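Local coordinates for alcohol dehydrogenase (Escherichia coli, PDB 5VM2), which is probably a zinc-dependent oxidoreductase that acts on CH-OH groups with NAD or NADP as acceptor, its substrate being unknown, at residues 129-133 / 134-138; 200-203 / 204-207; 216-220 / 221-225. All coordinates share one frame; numbering follows the deposited sequence.

Contact 1 of 3, residues 129-133 / 134-138; sequences LCHPE and SFTYK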
ATOM      1  N   LEU A 129      10.588  -4.989 -16.875  1.00 48.95           N
ATOM      2  CA  LEU A 129       9.900  -3.715 -17.035  1.00 48.06           C
ATOM      3  C   LEU A 129      10.906  -2.578 -16.920  1.00 46.13           C
ATOM      4  O   LEU A 129      12.004  -2.741 -16.382  1.00 45.14           O
ATOM      5  CB  LEU A 129       8.763  -3.547 -16.012  1.00 47.31           C
ATOM      6  CG  LEU A 129       9.037  -3.485 -14.505  1.00 45.31           C
ATOM      7  CD1 LEU A 129       9.456  -2.088 -14.045  1.00 45.64           C
ATOM      8  CD2 LEU A 129       7.802  -3.927 -13.736  1.00 42.76           C
ATOM      9  N   CYS A 130      10.506  -1.415 -17.426  1.00 45.35           N
ATOM     10  CA  CYS A 130      11.317  -0.209 -17.375  1.00 46.31           C
ATOM     11  C   CYS A 130      10.665   0.810 -16.453  1.00 44.11           C
ATOM     12  O   CYS A 130       9.436   0.914 -16.395  1.00 44.25           O
ATOM     13  CB  CYS A 130      11.500   0.391 -18.769  1.00 49.40           C
ATOM     14  SG  CYS A 130      12.429  -0.675 -19.889  1.00 53.35           S
ATOM     15  N   HIS A 131      11.495   1.563 -15.732  1.00 42.25           N
ATOM     16  CA  HIS A 131      10.996   2.559 -14.802  1.00 40.20           C
ATOM     17  C   HIS A 131      11.953   3.739 -14.789  1.00 39.46           C
ATOM     18  O   HIS A 131      13.167   3.540 -14.935  1.00 39.10           O
ATOM     19  CB  HIS A 131      10.841   1.995 -13.384  1.00 39.34           C
ATOM     20  CG  HIS A 131       9.824   2.717 -12.558  1.00 36.92           C
ATOM     21  ND1 HIS A 131       8.505   2.839 -12.943  1.00 35.39           N
ATOM     22  CD2 HIS A 131       9.931   3.368 -11.375  1.00 35.77           C
ATOM     23  CE1 HIS A 131       7.844   3.529 -12.031  1.00 34.81           C
ATOM     24  NE2 HIS A 131       8.686   3.860 -11.068  1.00 33.94           N
ATOM     25  N   PRO A 132      11.449   4.963 -14.630  1.00 38.88           N
ATOM     26  CA  PRO A 132      12.348   6.115 -14.521  1.00 40.81           C
ATOM     27  C   PRO A 132      13.273   5.977 -13.320  1.00 41.15           C
ATOM     28  O   PRO A 132      12.855   5.581 -12.230  1.00 37.76           O
ATOM     29  CB  PRO A 132      11.393   7.307 -14.358  1.00 41.14           C
ATOM     30  CG  PRO A 132      10.060   6.820 -14.820  1.00 39.58           C
ATOM     31  CD  PRO A 132      10.030   5.352 -14.534  1.00 37.55           C
ATOM     32  N   GLU A 133      14.546   6.308 -13.541  1.00 44.17           N
ATOM     33  CA  GLU A 133      15.529   6.275 -12.465  1.00 45.21           C
ATOM     34  C   GLU A 133      15.105   7.137 -11.283  1.00 42.62           C
ATOM     35  O   GLU A 133      15.435   6.823 -10.133  1.00 40.67           O
ATOM     36  CB  GLU A 133      16.890   6.720 -13.013  1.00 51.14           C
ATOM     37  CG  GLU A 133      17.752   7.531 -12.062  1.00 55.84           C
ATOM     38  CD  GLU A 133      18.815   8.337 -12.791  1.00 61.58           C
ATOM     39  OE1 GLU A 133      18.535   8.827 -13.906  1.00 62.96           O
ATOM     40  OE2 GLU A 133      19.935   8.476 -12.255  1.00 63.66           O
ATOM     41  N   SER A 134      14.342   8.204 -11.538  1.00 41.33           N
ATOM     42  CA  SER A 134      13.960   9.121 -10.470  1.00 41.01           C
ATOM     43  C   SER A 134      12.990   8.498  -9.473  1.00 37.08           C
ATOM     44  O   SER A 134      12.886   8.992  -8.346  1.00 37.43           O
ATOM     45  CB  SER A 134      13.357  10.399 -11.062  1.00 44.30           C
ATOM     46  OG  SER A 134      12.340  10.106 -12.005  1.00 45.34           O
ATOM     47  N   PHE A 135      12.281   7.431  -9.846  1.00 36.31           N
ATOM     48  CA  PHE A 135      11.368   6.767  -8.922  1.00 32.97           C
ATOM     49  C   PHE A 135      11.746   5.303  -8.736  1.00 33.03           C
ATOM     50  O   PHE A 135      10.892   4.433  -8.532  1.00 30.99           O
ATOM     51  CB  PHE A 135       9.927   6.956  -9.382  1.00 30.59           C
ATOM     52  CG  PHE A 135       9.459   8.369  -9.200  1.00 30.78           C
ATOM     53  CD1 PHE A 135       9.726   9.326 -10.168  1.00 30.18           C
ATOM     54  CD2 PHE A 135       8.845   8.762  -8.019  1.00 31.15           C
ATOM     55  CE1 PHE A 135       9.337  10.644  -9.989  1.00 30.72           C
ATOM     56  CE2 PHE A 135       8.452  10.078  -7.828  1.00 31.75           C
ATOM     57  CZ  PHE A 135       8.705  11.023  -8.814  1.00 29.30           C
ATOM     58  N   THR A 136      13.048   5.048  -8.789  1.00 33.06           N
ATOM     59  CA  THR A 136      13.621   3.762  -8.440  1.00 33.85           C
ATOM     60  C   THR A 136      14.581   3.985  -7.279  1.00 34.43           C
ATOM     61  O   THR A 136      15.228   5.034  -7.191  1.00 34.45           O
ATOM     62  CB  THR A 136      14.350   3.160  -9.647  1.00 36.29           C
ATOM     63  OG1 THR A 136      13.409   2.950 -10.707  1.00 34.49           O
ATOM     64  CG2 THR A 136      15.026   1.839  -9.293  1.00 35.91           C
ATOM     65  N   TYR A 137      14.675   2.976  -6.414  1.00 33.42           N
ATOM     66  CA  TYR A 137      15.429   3.120  -5.174  1.00 34.16           C
ATOM     67  C   TYR A 137      16.234   1.858  -4.912  1.00 36.86           C
ATOM     68  O   TYR A 137      15.688   0.752  -4.942  1.00 35.61           O
ATOM     69  CB  TYR A 137      14.496   3.407  -3.987  1.00 33.98           C
ATOM     70  CG  TYR A 137      13.613   4.619  -4.195  1.00 36.25           C
ATOM     71  CD1 TYR A 137      12.428   4.522  -4.919  1.00 36.31           C
ATOM     72  CD2 TYR A 137      13.971   5.863  -3.688  1.00 36.87           C
ATOM     73  CE1 TYR A 137      11.625   5.626  -5.127  1.00 35.95           C
ATOM     74  CE2 TYR A 137      13.167   6.975  -3.888  1.00 36.72           C
ATOM     75  CZ  TYR A 137      11.996   6.848  -4.610  1.00 37.02           C
ATOM     76  OH  TYR A 137      11.190   7.944  -4.818  1.00 38.89           O
ATOM     77  N   LYS A 138      17.525   2.026  -4.649  1.00 39.22           N
ATOM     78  CA  LYS A 138      18.362   0.874  -4.368  1.00 45.25           C
ATOM     79  C   LYS A 138      18.035   0.316  -2.989  1.00 45.30           C
ATOM     80  O   LYS A 138      17.821   1.063  -2.030  1.00 46.90           O
ATOM     81  CB  LYS A 138      19.835   1.265  -4.445  1.00 51.47           C
ATOM     82  CG  LYS A 138      20.753   0.399  -3.618  1.00 57.83           C
ATOM     83  CD  LYS A 138      21.085  -0.862  -4.387  1.00 63.24           C
ATOM     84  CE  LYS A 138      22.441  -1.428  -4.030  1.00 67.20           C
ATOM     85  NZ  LYS A 138      22.683  -2.598  -4.880  1.00 69.26           N
TER

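Contact 2 of 3, residues 200-203 / 204-207; sequences DVLE and KRLA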
ATOM      1  N   ASP A 200     -10.148  -4.813  14.840  1.00 31.64           N
ATOM      2  CA  ASP A 200     -10.539  -5.602  13.678  1.00 32.99           C
ATOM      3  C   ASP A 200     -11.551  -6.647  14.138  1.00 35.20           C
ATOM      4  O   ASP A 200     -12.026  -6.614  15.277  1.00 36.96           O
ATOM      5  CB  ASP A 200      -9.319  -6.236  12.996  1.00 34.69           C
ATOM      6  CG  ASP A 200      -9.648  -6.797  11.623  1.00 41.54           C
ATOM      7  OD1 ASP A 200      -9.073  -6.318  10.624  1.00 43.66           O
ATOM      8  OD2 ASP A 200     -10.497  -7.708  11.543  1.00 44.80           O
ATOM      9  N   VAL A 201     -11.872  -7.595  13.259  1.00 35.33           N
ATOM     10  CA  VAL A 201     -12.849  -8.634  13.555  1.00 35.23           C
ATOM     11  C   VAL A 201     -12.281 -10.035  13.398  1.00 37.69           C
ATOM     12  O   VAL A 201     -12.997 -11.008  13.643  1.00 39.43           O
ATOM     13  CB  VAL A 201     -14.119  -8.478  12.692  1.00 41.22           C
ATOM     14  CG1 VAL A 201     -14.858  -7.203  13.059  1.00 41.23           C
ATOM     15  CG2 VAL A 201     -13.768  -8.508  11.203  1.00 41.24           C
ATOM     16  N   LEU A 202     -11.017 -10.173  13.003  1.00 38.24           N
ATOM     17  CA  LEU A 202     -10.398 -11.475  12.785  1.00 42.56           C
ATOM     18  C   LEU A 202      -9.259 -11.649  13.781  1.00 42.72           C
ATOM     19  O   LEU A 202      -8.348 -10.814  13.845  1.00 38.71           O
ATOM     20  CB  LEU A 202      -9.905 -11.609  11.345  1.00 44.89           C
ATOM     21  CG  LEU A 202     -11.028 -11.728  10.310  1.00 49.15           C
ATOM     22  CD1 LEU A 202     -10.491 -11.580   8.894  1.00 50.93           C
ATOM     23  CD2 LEU A 202     -11.778 -13.045  10.468  1.00 53.93           C
ATOM     24  N   GLU A 203      -9.310 -12.736  14.554  1.00 47.71           N
ATOM     25  CA  GLU A 203      -8.333 -12.928  15.622  0.54 48.23           C
ATOM     26  C   GLU A 203      -6.919 -13.072  15.077  1.00 47.12           C
ATOM     27  O   GLU A 203      -5.954 -12.690  15.751  1.00 45.66           O
ATOM     28  CB  GLU A 203      -8.705 -14.148  16.468  0.54 52.55           C
ATOM     29  CG  GLU A 203      -9.784 -13.878  17.515  0.54 53.18           C
ATOM     30  CD  GLU A 203      -9.367 -12.843  18.549  0.54 51.52           C
ATOM     31  OE1 GLU A 203      -8.154 -12.722  18.818  0.54 51.45           O
ATOM     32  OE2 GLU A 203     -10.255 -12.152  19.093  0.54 50.31           O
ATOM     33  N   LYS A 204      -6.769 -13.602  13.860  1.00 47.27           N
ATOM     34  CA  LYS A 204      -5.432 -13.745  13.285  1.00 48.15           C
ATOM     35  C   LYS A 204      -4.812 -12.385  12.980  1.00 44.65           C
ATOM     36  O   LYS A 204      -3.599 -12.201  13.133  1.00 42.08           O
ATOM     37  CB  LYS A 204      -5.482 -14.601  12.021  1.00 52.71           C
ATOM     38  CG  LYS A 204      -5.973 -16.030  12.234  1.00 61.73           C
ATOM     39  CD  LYS A 204      -5.581 -16.576  13.600  1.00 65.17           C
ATOM     40  CE  LYS A 204      -6.503 -17.713  14.013  1.00 69.35           C
ATOM     41  NZ  LYS A 204      -6.300 -18.110  15.433  1.00 69.63           N
ATOM     42  N   ARG A 205      -5.625 -11.420  12.544  1.00 42.90           N
ATOM     43  CA  ARG A 205      -5.101 -10.082  12.290  1.00 40.20           C
ATOM     44  C   ARG A 205      -4.766  -9.370  13.593  1.00 38.07           C
ATOM     45  O   ARG A 205      -3.772  -8.634  13.672  1.00 35.91           O
ATOM     46  CB  ARG A 205      -6.105  -9.268  11.473  1.00 40.81           C
ATOM     47  CG  ARG A 205      -6.379  -9.831  10.084  1.00 45.12           C
ATOM     48  CD  ARG A 205      -7.158  -8.844   9.218  1.00 48.04           C
ATOM     49  NE  ARG A 205      -7.228  -9.288   7.828  1.00 55.80           N
ATOM     50  CZ  ARG A 205      -7.808  -8.598   6.850  1.00 60.62           C
ATOM     51  NH1 ARG A 205      -8.376  -7.427   7.109  1.00 60.28           N
ATOM     52  NH2 ARG A 205      -7.824  -9.080   5.615  1.00 64.92           N
ATOM     53  N   LEU A 206      -5.587  -9.568  14.626  1.00 36.81           N
ATOM     54  CA  LEU A 206      -5.293  -8.950  15.915  1.00 37.21           C
ATOM     55  C   LEU A 206      -4.072  -9.581  16.568  1.00 35.40           C
ATOM     56  O   LEU A 206      -3.319  -8.891  17.266  1.00 36.84           O
ATOM     57  CB  LEU A 206      -6.503  -9.049  16.840  1.00 38.88           C
ATOM     58  CG  LEU A 206      -7.701  -8.211  16.386  1.00 37.65           C
ATOM     59  CD1 LEU A 206      -8.847  -8.334  17.380  1.00 38.15           C
ATOM     60  CD2 LEU A 206      -7.296  -6.757  16.194  1.00 34.59           C
ATOM     61  N   ALA A 207      -3.861 -10.881  16.359  1.00 35.03           N
ATOM     62  CA  ALA A 207      -2.619 -11.495  16.808  1.00 37.74           C
ATOM     63  C   ALA A 207      -1.422 -10.836  16.140  1.00 37.73           C
ATOM     64  O   ALA A 207      -0.395 -10.592  16.783  1.00 37.03           O
ATOM     65  CB  ALA A 207      -2.639 -12.998  16.521  1.00 41.29           C
TER

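Contact 3 of 3, residues 216-220 / 221-225; sequences VVING and AKEDT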
ATOM      1  N   VAL A 216      -3.065  -2.056  22.549  1.00 36.96           N
ATOM      2  CA  VAL A 216      -4.276  -2.797  22.881  1.00 39.30           C
ATOM      3  C   VAL A 216      -4.892  -3.254  21.567  1.00 34.80           C
ATOM      4  O   VAL A 216      -4.805  -2.546  20.561  1.00 32.84           O
ATOM      5  CB  VAL A 216      -5.269  -1.931  23.690  1.00 43.24           C
ATOM      6  CG1 VAL A 216      -6.570  -2.679  23.948  1.00 45.51           C
ATOM      7  CG2 VAL A 216      -4.649  -1.481  25.008  1.00 45.98           C
ATOM      8  N   VAL A 217      -5.479  -4.447  21.558  1.00 34.16           N
ATOM      9  CA  VAL A 217      -6.198  -4.954  20.394  1.00 33.51           C
ATOM     10  C   VAL A 217      -7.643  -5.207  20.798  1.00 34.12           C
ATOM     11  O   VAL A 217      -7.917  -5.674  21.910  1.00 36.66           O
ATOM     12  CB  VAL A 217      -5.544  -6.229  19.822  1.00 35.73           C
ATOM     13  CG1 VAL A 217      -4.184  -5.895  19.221  1.00 34.67           C
ATOM     14  CG2 VAL A 217      -5.402  -7.290  20.900  1.00 37.89           C
ATOM     15  N   ILE A 218      -8.569  -4.886  19.900  1.00 32.87           N
ATOM     16  CA  ILE A 218      -9.992  -4.897  20.204  1.00 34.09           C
ATOM     17  C   ILE A 218     -10.713  -5.629  19.082  1.00 32.82           C
ATOM     18  O   ILE A 218     -10.599  -5.249  17.909  1.00 30.80           O
ATOM     19  CB  ILE A 218     -10.553  -3.476  20.377  1.00 32.66           C
ATOM     20  CG1 ILE A 218     -10.004  -2.842  21.659  1.00 33.09           C
ATOM     21  CG2 ILE A 218     -12.076  -3.492  20.396  1.00 33.67           C
ATOM     22  CD1 ILE A 218      -9.966  -1.315  21.624  1.00 32.04           C
ATOM     23  N   ASN A 219     -11.445  -6.680  19.438  1.00 32.37           N
ATOM     24  CA  ASN A 219     -12.218  -7.445  18.463  1.00 32.80           C
ATOM     25  C   ASN A 219     -13.636  -6.888  18.454  1.00 33.43           C
ATOM     26  O   ASN A 219     -14.444  -7.197  19.336  1.00 33.93           O
ATOM     27  CB  ASN A 219     -12.188  -8.930  18.804  1.00 34.72           C
ATOM     28  CG  ASN A 219     -12.901  -9.782  17.768  1.00 38.00           C
ATOM     29  OD1 ASN A 219     -13.883  -9.357  17.165  1.00 36.69           O
ATOM     30  ND2 ASN A 219     -12.402 -10.991  17.551  1.00 36.44           N
ATOM     31  N   GLY A 220     -13.939  -6.099  17.423  1.00 33.15           N
ATOM     32  CA  GLY A 220     -15.238  -5.464  17.284  1.00 32.75           C
ATOM     33  C   GLY A 220     -16.401  -6.417  17.104  1.00 37.01           C
ATOM     34  O   GLY A 220     -17.551  -5.990  17.247  1.00 39.80           O
ATOM     35  N   ALA A 221     -16.135  -7.682  16.782  1.00 36.66           N
ATOM     36  CA  ALA A 221     -17.200  -8.671  16.710  1.00 41.23           C
ATOM     37  C   ALA A 221     -17.519  -9.272  18.069  1.00 42.00           C
ATOM     38  O   ALA A 221     -18.673  -9.634  18.323  1.00 45.08           O
ATOM     39  CB  ALA A 221     -16.827  -9.786  15.728  1.00 42.85           C
ATOM     40  N   LYS A 222     -16.524  -9.372  18.949  1.00 41.45           N
ATOM     41  CA  LYS A 222     -16.708  -9.939  20.277  1.00 43.71           C
ATOM     42  C   LYS A 222     -16.760  -8.884  21.374  1.00 43.06           C
ATOM     43  O   LYS A 222     -17.082  -9.221  22.520  1.00 47.60           O
ATOM     44  CB  LYS A 222     -15.585 -10.938  20.586  1.00 46.05           C
ATOM     45  CG  LYS A 222     -15.274 -11.894  19.445  1.00 48.76           C
ATOM     46  CD  LYS A 222     -14.822 -13.253  19.957  1.00 52.30           C
ATOM     47  CE  LYS A 222     -14.593 -14.224  18.807  1.00 57.10           C
ATOM     48  NZ  LYS A 222     -15.567 -15.354  18.816  1.00 63.27           N
ATOM     49  N   GLU A 223     -16.467  -7.626  21.057  1.00 39.33           N
ATOM     50  CA  GLU A 223     -16.439  -6.551  22.037  1.00 41.60           C
ATOM     51  C   GLU A 223     -17.171  -5.329  21.496  1.00 41.09           C
ATOM     52  O   GLU A 223     -17.377  -5.182  20.288  1.00 39.28           O
ATOM     53  CB  GLU A 223     -14.998  -6.154  22.404  1.00 41.90           C
ATOM     54  CG  GLU A 223     -14.110  -7.305  22.860  1.00 47.24           C
ATOM     55  CD  GLU A 223     -12.645  -6.907  22.937  1.00 50.47           C
ATOM     56  OE1 GLU A 223     -11.833  -7.430  22.142  1.00 50.43           O
ATOM     57  OE2 GLU A 223     -12.305  -6.065  23.792  1.00 52.34           O
ATOM     58  N   ASP A 224     -17.561  -4.447  22.414  1.00 41.72           N
ATOM     59  CA  ASP A 224     -18.123  -3.144  22.061  1.00 43.64           C
ATOM     60  C   ASP A 224     -16.962  -2.219  21.719  1.00 41.72           C
ATOM     61  O   ASP A 224     -16.253  -1.744  22.607  1.00 42.39           O
ATOM     62  CB  ASP A 224     -18.958  -2.598  23.215  1.00 47.61           C
ATOM     63  CG  ASP A 224     -19.768  -1.364  22.836  1.00 49.21           C
ATOM     64  OD1 ASP A 224     -19.367  -0.615  21.917  1.00 48.01           O
ATOM     65  OD2 ASP A 224     -20.812  -1.134  23.483  1.00 51.35           O
ATOM     66  N   THR A 225     -16.768  -1.954  20.422  1.00 39.00           N
ATOM     67  CA  THR A 225     -15.621  -1.157  19.992  1.00 34.92           C
ATOM     68  C   THR A 225     -15.635   0.234  20.611  1.00 34.81           C
ATOM     69  O   THR A 225     -14.606   0.727  21.087  1.00 34.42           O
ATOM     70  CB  THR A 225     -15.584  -1.047  18.465  1.00 35.68           C
ATOM     71  OG1 THR A 225     -15.654  -2.351  17.876  1.00 39.21           O
ATOM     72  CG2 THR A 225     -14.305  -0.337  18.005  1.00 30.63           C
TER
HETATM   73  O   HOH W   1      -8.859  -8.375  22.146  1.00 42.00           O
HETATM   74  O   HOH W   2      -9.749  -5.452  23.998  1.00 43.24           O
HETATM   75  O   HOH W   3     -18.128  -3.109  18.047  1.00 46.33           O

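Contact 1 of 3, residues 129-133 / 134-138
Pro132 O takes two hydrogen bonds from the turn that follows it, one from the hydroxyl of Thr136 and one from the backbone N of Phe135. Thr136 OG1 lies 3.1 Å from Pro132 O and approaches from above the carbonyl plane, 45° out of it; Phe135 N comes from the opposite face, so the oxygen is gripped from both sides. The hydroxyl is brought there by the Thr136 side-chain torsion, which sets OG1 anti to the carbonyl carbon and beside the backbone N (chi1 -62°). One step further, Thr136 N donates to Glu133 O at 3.3 Å.

The His131 imidazole borders this turn. With CG anti to the backbone N (chi1 -155°), the ring presents an edge to the second segment: CD2 is 3.2 Å from Phe135 O and 3.6 Å from Thr136 OG1, both near the ring plane. His131 NE2 also has Phe135 CB 3.7 Å away, set off to one side of the ring plane; its hydrogen bond goes to Glu90 O. Pro132 CD lies over one face of the ring, offset toward the rim. Pro132 CB also meets Ser134 OG at 3.8 Å.

Phe135 and Tyr137 pair through their backbones with Glu90 and Asn88. The arrangement is a 3-10-type turn (two successive i+3 to i bonds), with the Thr136 hydroxyl bonded back to Pro132 O, linking strands 128-132 and 136-138 of the GroES-like domain typical of zinc-containing alcohol dehydrogenases.

Contact 2 of 3, residues 200-203 / 204-207
Arg205 reaches back along the start of its helix to Leu202 and Asp200. Arg205 CB sits 3.6 Å from Leu202 O, the carbonyl that receives the backbone N of Leu206 in its plane (3.1 Å, N-H...O 160°) and, weakly, that of Arg205. CG packs 4.1 Å from Leu202 CB. The chain runs extended from CG to NE beside Leu202, and CD comes 3.5 Å from Asp200 OD1. NE lies 4.1 Å from Leu202 CD1, a methyl placed over one face of the guanidinium. Arg205 NH1 makes a long salt bridge to Asp200 OD1 at 3.8 Å; the carboxylate and guanidinium planes are 73° apart.

The aspartate has backbone partners as well: OD2 accepts from Leu202 N at 2.9 Å, closing an Asx turn just ahead of the helix, and OD1, the same oxygen that faces Arg205, accepts from Ala177 N. Leu206 CD2 packs 3.8 Å from Asp200 CB.

Asp200 ends strand 195-200 of the Rossmann-type sheet, where NAD-dependent relatives usually have an acidic partner for the adenosine ribose; no nucleotide is bound here. With NE buried and partnerless in the model, the long ion pair probably contributes modestly; much of the Arg205 contact is aliphatic, against Leu202.

Contact 3 of 3, residues 216-220 / 221-225
Glu223 OE1 accepts the backbone N of Asn219 at 2.8 Å in a nearly straight bond (N-H...O 170°), the donor standing above the carboxylate plane. The Asn219 side chain turns to two backbone NH groups ahead: OD1 takes Ala221 N at 2.8 Å, in the carbonyl plane, closing an Asx turn, and Lys222 N at 3.2 Å from above that plane. A chi1 of -176° swings CG away from the backbone N and brings OD1 to these donors, while ND2 is hydrogen-bonded to Glu203. The backbone O of Asn219 adds weak bonds from Lys222 N and Glu223 N.

Two waters join Val217 O to the carboxylate, one donating to Glu223 OE1 and the other to OE2, and OE2 also forms a salt bridge with Arg228. A third water donates to Gly220 O and accepts from Thr225 N.

Lys222 CG lies 3.6 Å from Asn219 ND2, with the two side chains crossing. Gly220 CA, at a residue without a side chain, approaches Thr225 OG1 to 3.2 Å. Ile218 CG2 is 4.3 Å from Thr225 CA.

The bonding is thus reciprocal: OE1 accepts Asn219 N, Asn219 O weakly accepts Glu223 N, and the carboxylate, paired with Arg228, probably remains ionised.

The three contacts come in series along the chain, and contact 1 stands apart. Its centre is about 36 Å from that of contact 2 and 42 Å from that of contact 3, on the opposite side of the chain's centre, in the GroES-like domain. Contacts 2 and 3 have centres about 9 Å apart and share the Rossmann-type parallel sheet, at the C-terminal ends of neighbouring strands 195-200 and 216-219, the end where dinucleotides bind in Rossmann folds; helix 203-211 connects them, and 216-219 is an outermost strand. They touch directly: Glu203 OE2 lies 2.9 Å from Asn219 ND2, a probable hydrogen bond. The set therefore samples both domains, the second probably nucleotide-binding.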